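Local coordinates for Lmo0131 protein (Listeria monocytogenes, PDB 4Q6J), which is of unestablished function but may hydrolyse cyclic di-GMP through its EAL domain, at residues Lys27-Leu41 / Gln83-Pro95. Residues are numbered along the deposited sequence; the frame is centred on the assembly and turned at random.
Sequences KVDAKTNKIIGFEGL and QLGGRFSISINIP. With EDO (1,2-ethanediol), chain N.
The ring of F38 meets F88 with its CE1, which lies 3.7 Å from F88 CB; the two rings are oblique, their planes 52° apart. CG of F38 is anti to its carbonyl carbon (chi1 -53°), and the ring thereby also reaches L84 CD1 and I90 CG1. Large apolar residues suit this outer face, which helix 66-83 packs against through I90 and I92. F88 presents its ring edge to the backbone at I35 and G37, while its CE1 touches I35 CG2 at 3.9 Å. Strands 35-41 and 89-95 run parallel here, hydrogen-bonded through F38 N to S89 O (2.8 Å), S91 N to F38 O and G40 N to S91 O, neighbours in the TIM-barrel-like EAL fold. The opposite face is polar. S91 OG sits 3.2 Å from E39 CA, and serine suits the place because its hydroxyl both donates, to a water shared with K27 NZ, and accepts, from a second water that also donates to G40 O. K27 NZ also donates to an ethanediol, probably from the crystallisation liquor; E123 is a distant, weak ionic partner. E39 extends fully to a hydrogen bond with Q232. I36 and G37 both face K27 in a classic beta bulge, where G37, without a side chain, lets S89 OG approach its CA to 3.7 Å.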
ATOM      1  N   LYS B  27       5.020 -31.073  -0.659  1.00 13.41           N
ATOM      2  CA  LYS B  27       6.295 -30.541  -1.083  1.00 12.70           C
ATOM      3  C   LYS B  27       7.213 -31.745  -1.269  1.00 12.35           C
ATOM      4  O   LYS B  27       7.255 -32.639  -0.423  1.00 14.32           O
ATOM      5  CB  LYS B  27       6.852 -29.569  -0.039  1.00 16.44           C
ATOM      6  CG  LYS B  27       6.102 -28.257  -0.042  1.00 19.34           C
ATOM      7  CD  LYS B  27       6.552 -27.414   1.091  1.00 14.86           C
ATOM      8  CE  LYS B  27       6.283 -28.105   2.409  1.00 14.73           C
ATOM      9  NZ  LYS B  27       6.713 -27.228   3.524  1.00 13.55           N
ATOM     10  N   VAL B  28       7.943 -31.745  -2.380  1.00 13.68           N
ATOM     11  CA  VAL B  28       8.726 -32.883  -2.821  1.00 10.95           C
ATOM     12  C   VAL B  28      10.199 -32.490  -2.837  1.00 11.40           C
ATOM     13  O   VAL B  28      10.547 -31.399  -3.253  1.00 14.43           O
ATOM     14  CB  VAL B  28       8.266 -33.302  -4.243  1.00 13.30           C
ATOM     15  CG1 VAL B  28       9.240 -34.171  -4.899  1.00 13.94           C
ATOM     16  CG2 VAL B  28       6.881 -33.964  -4.192  1.00 22.40           C
ATOM     17  N   ASP B  29      11.069 -33.380  -2.392  1.00 11.26           N
ATOM     18  CA  ASP B  29      12.502 -33.162  -2.526  1.00 12.23           C
ATOM     19  C   ASP B  29      12.913 -33.123  -4.018  1.00 16.33           C
ATOM     20  O   ASP B  29      12.521 -33.994  -4.775  1.00 16.18           O
ATOM     21  CB  ASP B  29      13.249 -34.270  -1.777  1.00 15.97           C
ATOM     22  CG  ASP B  29      14.750 -34.021  -1.693  1.00 20.04           C
ATOM     23  OD1 ASP B  29      15.468 -34.414  -2.624  1.00 29.95           O
ATOM     24  OD2 ASP B  29      15.211 -33.442  -0.689  1.00 29.88           O
ATOM     25  N   ALA B  30      13.679 -32.120  -4.443  1.00 14.27           N
ATOM     26  CA  ALA B  30      14.047 -31.975  -5.862  1.00 13.57           C
ATOM     27  C   ALA B  30      14.878 -33.135  -6.429  1.00 21.71           C
ATOM     28  O   ALA B  30      14.786 -33.460  -7.623  1.00 36.08           O
ATOM     29  CB  ALA B  30      14.758 -30.637  -6.107  1.00 15.98           C
ATOM     30  N   LYS B  31      15.665 -33.743  -5.561  1.00 24.13           N
ATOM     31  CA  LYS B  31      16.533 -34.835  -5.964  1.00 26.54           C
ATOM     32  C   LYS B  31      15.809 -36.166  -5.996  1.00 30.44           C
ATOM     33  O   LYS B  31      15.606 -36.718  -7.060  1.00 31.29           O
ATOM     34  CB  LYS B  31      17.659 -34.957  -4.938  1.00 27.88           C
ATOM     35  CG  LYS B  31      18.859 -34.031  -5.110  1.00 36.73           C
ATOM     36  CD  LYS B  31      18.498 -32.566  -4.970  1.00 47.90           C
ATOM     37  CE  LYS B  31      19.023 -31.958  -3.678  1.00 59.53           C
ATOM     38  NZ  LYS B  31      20.481 -32.161  -3.491  1.00 55.64           N
ATOM     39  N   THR B  32      15.353 -36.611  -4.828  1.00 32.95           N
ATOM     40  CA  THR B  32      14.773 -37.935  -4.625  1.00 24.76           C
ATOM     41  C   THR B  32      13.323 -38.013  -5.056  1.00 23.62           C
ATOM     42  O   THR B  32      12.731 -39.084  -5.040  1.00 25.59           O
ATOM     43  CB  THR B  32      14.824 -38.378  -3.141  1.00 28.39           C
ATOM     44  OG1 THR B  32      13.828 -37.674  -2.397  1.00 27.06           O
ATOM     45  CG2 THR B  32      16.177 -38.115  -2.526  1.00 27.84           C
ATOM     46  N   ASN B  33      12.754 -36.872  -5.422  1.00 22.78           N
ATOM     47  CA  ASN B  33      11.340 -36.743  -5.769  1.00 24.59           C
ATOM     48  C   ASN B  33      10.359 -37.351  -4.725  1.00 23.01           C
ATOM     49  O   ASN B  33       9.229 -37.718  -5.034  1.00 36.21           O
ATOM     50  CB  ASN B  33      11.074 -37.215  -7.220  1.00 42.86           C
ATOM     51  CG  ASN B  33      10.709 -36.057  -8.187  1.00 35.09           C
ATOM     52  OD1 ASN B  33       9.798 -36.157  -9.025  1.00 42.53           O
ATOM     53  ND2 ASN B  33      11.428 -34.958  -8.058  1.00 40.72           N
ATOM     54  N   LYS B  34      10.795 -37.402  -3.476  1.00 15.74           N
ATOM     55  CA  LYS B  34      10.002 -37.955  -2.392  1.00 16.47           C
ATOM     56  C   LYS B  34       9.246 -36.827  -1.696  1.00 16.45           C
ATOM     57  O   LYS B  34       9.768 -35.724  -1.587  1.00 13.66           O
ATOM     58  CB  LYS B  34      10.914 -38.665  -1.373  1.00 22.38           C
ATOM     59  CG  LYS B  34      11.678 -39.928  -1.884  1.00 26.05           C
ATOM     60  CD  LYS B  34      12.686 -40.451  -0.838  1.00 31.18           C
ATOM     61  CE  LYS B  34      13.658 -41.488  -1.396  1.00 38.89           C
ATOM     62  NZ  LYS B  34      14.977 -41.435  -0.677  1.00 48.56           N
ATOM     63  N   ILE B  35       8.022 -37.104  -1.238  1.00 21.80           N
ATOM     64  CA  ILE B  35       7.256 -36.148  -0.440  1.00 14.99           C
ATOM     65  C   ILE B  35       7.945 -35.992   0.894  1.00 14.00           C
ATOM     66  O   ILE B  35       8.152 -36.983   1.607  1.00 14.85           O
ATOM     67  CB  ILE B  35       5.833 -36.645  -0.165  1.00 14.27           C
ATOM     68  CG1 ILE B  35       5.034 -36.724  -1.448  1.00 16.48           C
ATOM     69  CG2 ILE B  35       5.147 -35.728   0.802  1.00 15.21           C
ATOM     70  CD1 ILE B  35       3.680 -37.282  -1.244  1.00 18.28           C
ATOM     71  N   ILE B  36       8.325 -34.766   1.232  1.00 17.84           N
ATOM     72  CA  ILE B  36       9.012 -34.505   2.507  1.00 18.47           C
ATOM     73  C   ILE B  36       8.116 -33.803   3.569  1.00 16.71           C
ATOM     74  O   ILE B  36       8.438 -33.786   4.762  1.00 15.44           O
ATOM     75  CB  ILE B  36      10.416 -33.800   2.313  1.00 24.44           C
ATOM     76  CG1 ILE B  36      10.301 -32.552   1.477  1.00 21.35           C
ATOM     77  CG2 ILE B  36      11.466 -34.755   1.678  1.00 24.03           C
ATOM     78  CD1 ILE B  36       9.792 -31.441   2.245  1.00 24.56           C
ATOM     79  N   GLY B  37       6.999 -33.240   3.108  1.00 13.57           N
ATOM     80  CA  GLY B  37       6.079 -32.527   3.975  1.00  9.78           C
ATOM     81  C   GLY B  37       4.957 -31.885   3.194  1.00 11.08           C
ATOM     82  O   GLY B  37       4.813 -32.116   2.006  1.00 14.83           O
ATOM     83  N   PHE B  38       4.155 -31.074   3.868  1.00 10.87           N
ATOM     84  CA  PHE B  38       2.975 -30.475   3.246  1.00 11.81           C
ATOM     85  C   PHE B  38       2.868 -29.020   3.615  1.00 12.43           C
ATOM     86  O   PHE B  38       3.292 -28.611   4.695  1.00 13.63           O
ATOM     87  CB  PHE B  38       1.691 -31.185   3.707  1.00 14.40           C
ATOM     88  CG  PHE B  38       1.732 -32.691   3.523  1.00 10.74           C
ATOM     89  CD1 PHE B  38       2.250 -33.507   4.514  1.00 15.85           C
ATOM     90  CD2 PHE B  38       1.286 -33.279   2.347  1.00 13.54           C
ATOM     91  CE1 PHE B  38       2.308 -34.888   4.331  1.00 18.12           C
ATOM     92  CE2 PHE B  38       1.342 -34.653   2.160  1.00 12.57           C
ATOM     93  CZ  PHE B  38       1.850 -35.445   3.144  1.00 13.26           C
ATOM     94  N   GLU B  39       2.277 -28.237   2.720  1.00 12.74           N
ATOM     95  CA  GLU B  39       1.764 -26.924   3.112  1.00 10.12           C
ATOM     96  C   GLU B  39       0.275 -26.997   3.531  1.00 16.29           C
ATOM     97  O   GLU B  39      -0.582 -27.469   2.760  1.00 14.29           O
ATOM     98  CB  GLU B  39       1.896 -25.894   2.008  1.00 10.31           C
ATOM     99  CG  GLU B  39       1.226 -24.612   2.487  1.00 12.03           C
ATOM    100  CD  GLU B  39       1.186 -23.526   1.481  1.00 18.34           C
ATOM    101  OE1 GLU B  39       1.682 -23.737   0.361  1.00 27.30           O
ATOM    102  OE2 GLU B  39       0.667 -22.448   1.814  1.00 23.43           O
ATOM    103  N   GLY B  40      -0.033 -26.512   4.733  1.00 14.39           N
ATOM    104  CA  GLY B  40      -1.402 -26.501   5.190  1.00 10.03           C
ATOM    105  C   GLY B  40      -2.070 -25.284   4.593  1.00 12.31           C
ATOM    106  O   GLY B  40      -1.533 -24.185   4.639  1.00 12.92           O
ATOM    107  N   LEU B  41      -3.247 -25.482   4.026  1.00 16.37           N
ATOM    108  CA  LEU B  41      -3.938 -24.401   3.361  1.00 18.80           C
ATOM    109  C   LEU B  41      -5.367 -24.402   3.836  1.00 16.51           C
ATOM    110  O   LEU B  41      -6.078 -25.329   3.525  1.00 18.47           O
ATOM    111  CB  LEU B  41      -3.896 -24.649   1.866  1.00 16.33           C
ATOM    112  CG  LEU B  41      -2.528 -24.387   1.261  1.00 21.12           C
ATOM    113  CD1 LEU B  41      -2.369 -25.009  -0.131  1.00 21.70           C
ATOM    114  CD2 LEU B  41      -2.303 -22.882   1.228  1.00 20.16           C
ATOM    115  N   GLN B  83      -0.081 -37.280  14.273  1.00 13.26           N
ATOM    116  CA  GLN B  83      -0.515 -38.524  13.644  1.00 17.28           C
ATOM    117  C   GLN B  83       0.539 -39.163  12.725  1.00 14.54           C
ATOM    118  O   GLN B  83       0.646 -40.375  12.684  1.00 14.23           O
ATOM    119  CB  GLN B  83      -1.843 -38.349  12.899  1.00 12.02           C
ATOM    120  CG  GLN B  83      -2.486 -39.661  12.502  1.00 19.53           C
ATOM    121  CD  GLN B  83      -2.203 -40.086  11.062  1.00 27.02           C
ATOM    122  OE1 GLN B  83      -2.577 -41.186  10.637  1.00 32.29           O
ATOM    123  NE2 GLN B  83      -1.558 -39.215  10.307  1.00 34.57           N
ATOM    124  N   LEU B  84       1.313 -38.357  12.009  1.00 12.88           N
ATOM    125  CA  LEU B  84       2.203 -38.873  10.976  1.00 10.61           C
ATOM    126  C   LEU B  84       3.535 -39.302  11.539  1.00 15.42           C
ATOM    127  O   LEU B  84       4.480 -39.514  10.801  1.00 14.06           O
ATOM    128  CB  LEU B  84       2.410 -37.856   9.848  1.00 12.16           C
ATOM    129  CG  LEU B  84       1.127 -37.626   9.044  1.00 15.97           C
ATOM    130  CD1 LEU B  84       1.203 -36.374   8.195  1.00 12.74           C
ATOM    131  CD2 LEU B  84       0.823 -38.825   8.184  1.00 19.57           C
ATOM    132  N   GLY B  85       3.619 -39.419  12.848  1.00 13.82           N
ATOM    133  CA  GLY B  85       4.764 -40.054  13.444  1.00 14.42           C
ATOM    134  C   GLY B  85       6.085 -39.355  13.217  1.00 14.78           C
ATOM    135  O   GLY B  85       7.140 -39.948  13.394  1.00 19.03           O
ATOM    136  N   GLY B  86       6.034 -38.086  12.824  1.00 14.60           N
ATOM    137  CA  GLY B  86       7.229 -37.280  12.661  1.00 17.44           C
ATOM    138  C   GLY B  86       7.837 -37.475  11.306  1.00 14.45           C
ATOM    139  O   GLY B  86       8.913 -36.978  11.046  1.00 18.43           O
ATOM    140  N   ARG B  87       7.140 -38.191  10.438  1.00 12.02           N
ATOM    141  CA  ARG B  87       7.690 -38.549   9.144  1.00 11.95           C
ATOM    142  C   ARG B  87       7.520 -37.438   8.148  1.00 12.51           C
ATOM    143  O   ARG B  87       8.185 -37.425   7.125  1.00 17.08           O
ATOM    144  CB  ARG B  87       7.044 -39.821   8.612  1.00 11.36           C
ATOM    145  CG  ARG B  87       7.194 -40.982   9.561  1.00 16.17           C
ATOM    146  CD  ARG B  87       6.429 -42.214   9.093  1.00 20.87           C
ATOM    147  NE  ARG B  87       4.993 -42.118   9.335  1.00 20.69           N
ATOM    148  CZ  ARG B  87       4.069 -42.171   8.384  1.00 26.06           C
ATOM    149  NH1 ARG B  87       4.420 -42.346   7.109  1.00 23.99           N
ATOM    150  NH2 ARG B  87       2.787 -42.068   8.712  1.00 31.30           N
ATOM    151  N   PHE B  88       6.643 -36.492   8.451  1.00 11.69           N
ATOM    152  CA  PHE B  88       6.351 -35.398   7.519  1.00 13.31           C
ATOM    153  C   PHE B  88       6.251 -34.069   8.255  1.00 11.39           C
ATOM    154  O   PHE B  88       5.707 -34.020   9.346  1.00 13.08           O
ATOM    155  CB  PHE B  88       5.044 -35.681   6.757  1.00  9.82           C
ATOM    156  CG  PHE B  88       5.095 -36.924   5.915  1.00 12.92           C
ATOM    157  CD1 PHE B  88       5.686 -36.908   4.662  1.00 13.27           C
ATOM    158  CD2 PHE B  88       4.558 -38.114   6.369  1.00 11.05           C
ATOM    159  CE1 PHE B  88       5.746 -38.043   3.899  1.00 13.11           C
ATOM    160  CE2 PHE B  88       4.610 -39.244   5.593  1.00 13.80           C
ATOM    161  CZ  PHE B  88       5.212 -39.201   4.355  1.00 14.09           C
ATOM    162  N   SER B  89       6.766 -32.994   7.648  1.00 13.81           N
ATOM    163  CA  SER B  89       6.522 -31.636   8.154  1.00 12.33           C
ATOM    164  C   SER B  89       5.222 -31.066   7.612  1.00 13.56           C
ATOM    165  O   SER B  89       4.776 -31.438   6.543  1.00 13.03           O
ATOM    166  CB  SER B  89       7.683 -30.688   7.844  1.00 13.00           C
ATOM    167  OG  SER B  89       7.720 -30.382   6.472  1.00 16.17           O
ATOM    168  N   ILE B  90       4.592 -30.194   8.389  1.00 11.43           N
ATOM    169  CA  ILE B  90       3.411 -29.472   7.929  1.00 11.51           C
ATOM    170  C   ILE B  90       3.571 -28.000   8.274  1.00  9.84           C
ATOM    171  O   ILE B  90       3.890 -27.664   9.406  1.00 11.32           O
ATOM    172  CB  ILE B  90       2.105 -30.026   8.544  1.00 11.49           C
ATOM    173  CG1 ILE B  90       1.913 -31.496   8.137  1.00 13.36           C
ATOM    174  CG2 ILE B  90       0.905 -29.166   8.118  1.00 12.01           C
ATOM    175  CD1 ILE B  90       0.619 -32.111   8.587  1.00 12.94           C
ATOM    176  N   SER B  91       3.366 -27.128   7.290  1.00  9.55           N
ATOM    177  CA  SER B  91       3.425 -25.677   7.538  1.00 13.40           C
ATOM    178  C   SER B  91       2.050 -25.066   7.801  1.00 12.61           C
ATOM    179  O   SER B  91       1.042 -25.582   7.319  1.00 12.06           O
ATOM    180  CB  SER B  91       4.096 -24.931   6.384  1.00 11.44           C
ATOM    181  OG  SER B  91       3.332 -25.049   5.222  1.00 12.79           O
ATOM    182  N   ILE B  92       2.032 -23.971   8.567  1.00 12.99           N
ATOM    183  CA  ILE B  92       0.846 -23.135   8.727  1.00 11.16           C
ATOM    184  C   ILE B  92       1.173 -21.696   8.364  1.00 11.20           C
ATOM    185  O   ILE B  92       2.255 -21.199   8.663  1.00 11.65           O
ATOM    186  CB  ILE B  92       0.263 -23.154  10.164  1.00 14.39           C
ATOM    187  CG1 ILE B  92       1.271 -22.626  11.171  1.00 14.62           C
ATOM    188  CG2 ILE B  92      -0.190 -24.553  10.554  1.00 16.10           C
ATOM    189  CD1 ILE B  92       0.819 -22.817  12.593  1.00 15.73           C
ATOM    190  N   ASN B  93       0.220 -21.044   7.716  1.00 11.08           N
ATOM    191  CA  ASN B  93       0.381 -19.671   7.306  1.00 12.25           C
ATOM    192  C   ASN B  93       0.015 -18.767   8.443  1.00 14.41           C
ATOM    193  O   ASN B  93      -1.108 -18.819   8.947  1.00 14.08           O
ATOM    194  CB  ASN B  93      -0.517 -19.385   6.108  1.00 12.14           C
ATOM    195  CG  ASN B  93      -0.072 -20.123   4.885  1.00 17.44           C
ATOM    196  OD1 ASN B  93       1.087 -20.519   4.776  1.00 21.85           O
ATOM    197  ND2 ASN B  93      -0.977 -20.333   3.965  1.00 21.56           N
ATOM    198  N   ILE B  94       0.960 -17.945   8.868  1.00 13.72           N
ATOM    199  CA  ILE B  94       0.670 -16.961   9.886  1.00 13.25           C
ATOM    200  C   ILE B  94       1.052 -15.602   9.340  1.00 11.81           C
ATOM    201  O   ILE B  94       2.190 -15.375   8.959  1.00 11.93           O
ATOM    202  CB  ILE B  94       1.451 -17.222  11.160  1.00 13.19           C
ATOM    203  CG1 ILE B  94       1.083 -18.596  11.711  1.00 13.92           C
ATOM    204  CG2 ILE B  94       1.136 -16.157  12.197  1.00 14.71           C
ATOM    205  CD1 ILE B  94       1.866 -18.984  12.893  1.00 14.51           C
ATOM    206  N   PRO B  95       0.080 -14.701   9.259  1.00 14.15           N
ATOM    207  CA  PRO B  95       0.286 -13.325   8.805  1.00 12.38           C
ATOM    208  C   PRO B  95       1.366 -12.614   9.603  1.00 13.45           C
ATOM    209  O   PRO B  95       1.490 -12.831  10.806  1.00 14.96           O
ATOM    210  CB  PRO B  95      -1.065 -12.670   9.091  1.00 16.67           C
ATOM    211  CG  PRO B  95      -2.036 -13.773   9.096  1.00 19.94           C
ATOM    212  CD  PRO B  95      -1.312 -14.953   9.652  1.00 18.34           C
TER
HETATM  213  C1  EDO N 303      10.539 -26.749   3.235  1.00 29.97           C
HETATM  214  O1  EDO N 303       9.335 -26.009   3.489  1.00 23.39           O
HETATM  215  C2  EDO N 303      10.244 -28.225   3.031  1.00 33.55           C
HETATM  216  O2  EDO N 303       9.538 -28.427   1.802  1.00 52.23           O
HETATM  217  O   HOH W   1       5.341 -24.578   3.262  1.00 12.98           O
HETATM  218  O   HOH W   2       6.378 -28.552   5.638  1.00 16.97           O
HETATM  219  O   HOH W   3      10.339 -35.028   6.051  1.00 32.72           O
HETATM  220  O   HOH W   4       1.297 -23.071   5.470  1.00 12.78           O
HETATM  221  O   HOH W   5      -2.349 -22.467   6.830  1.00 14.53           O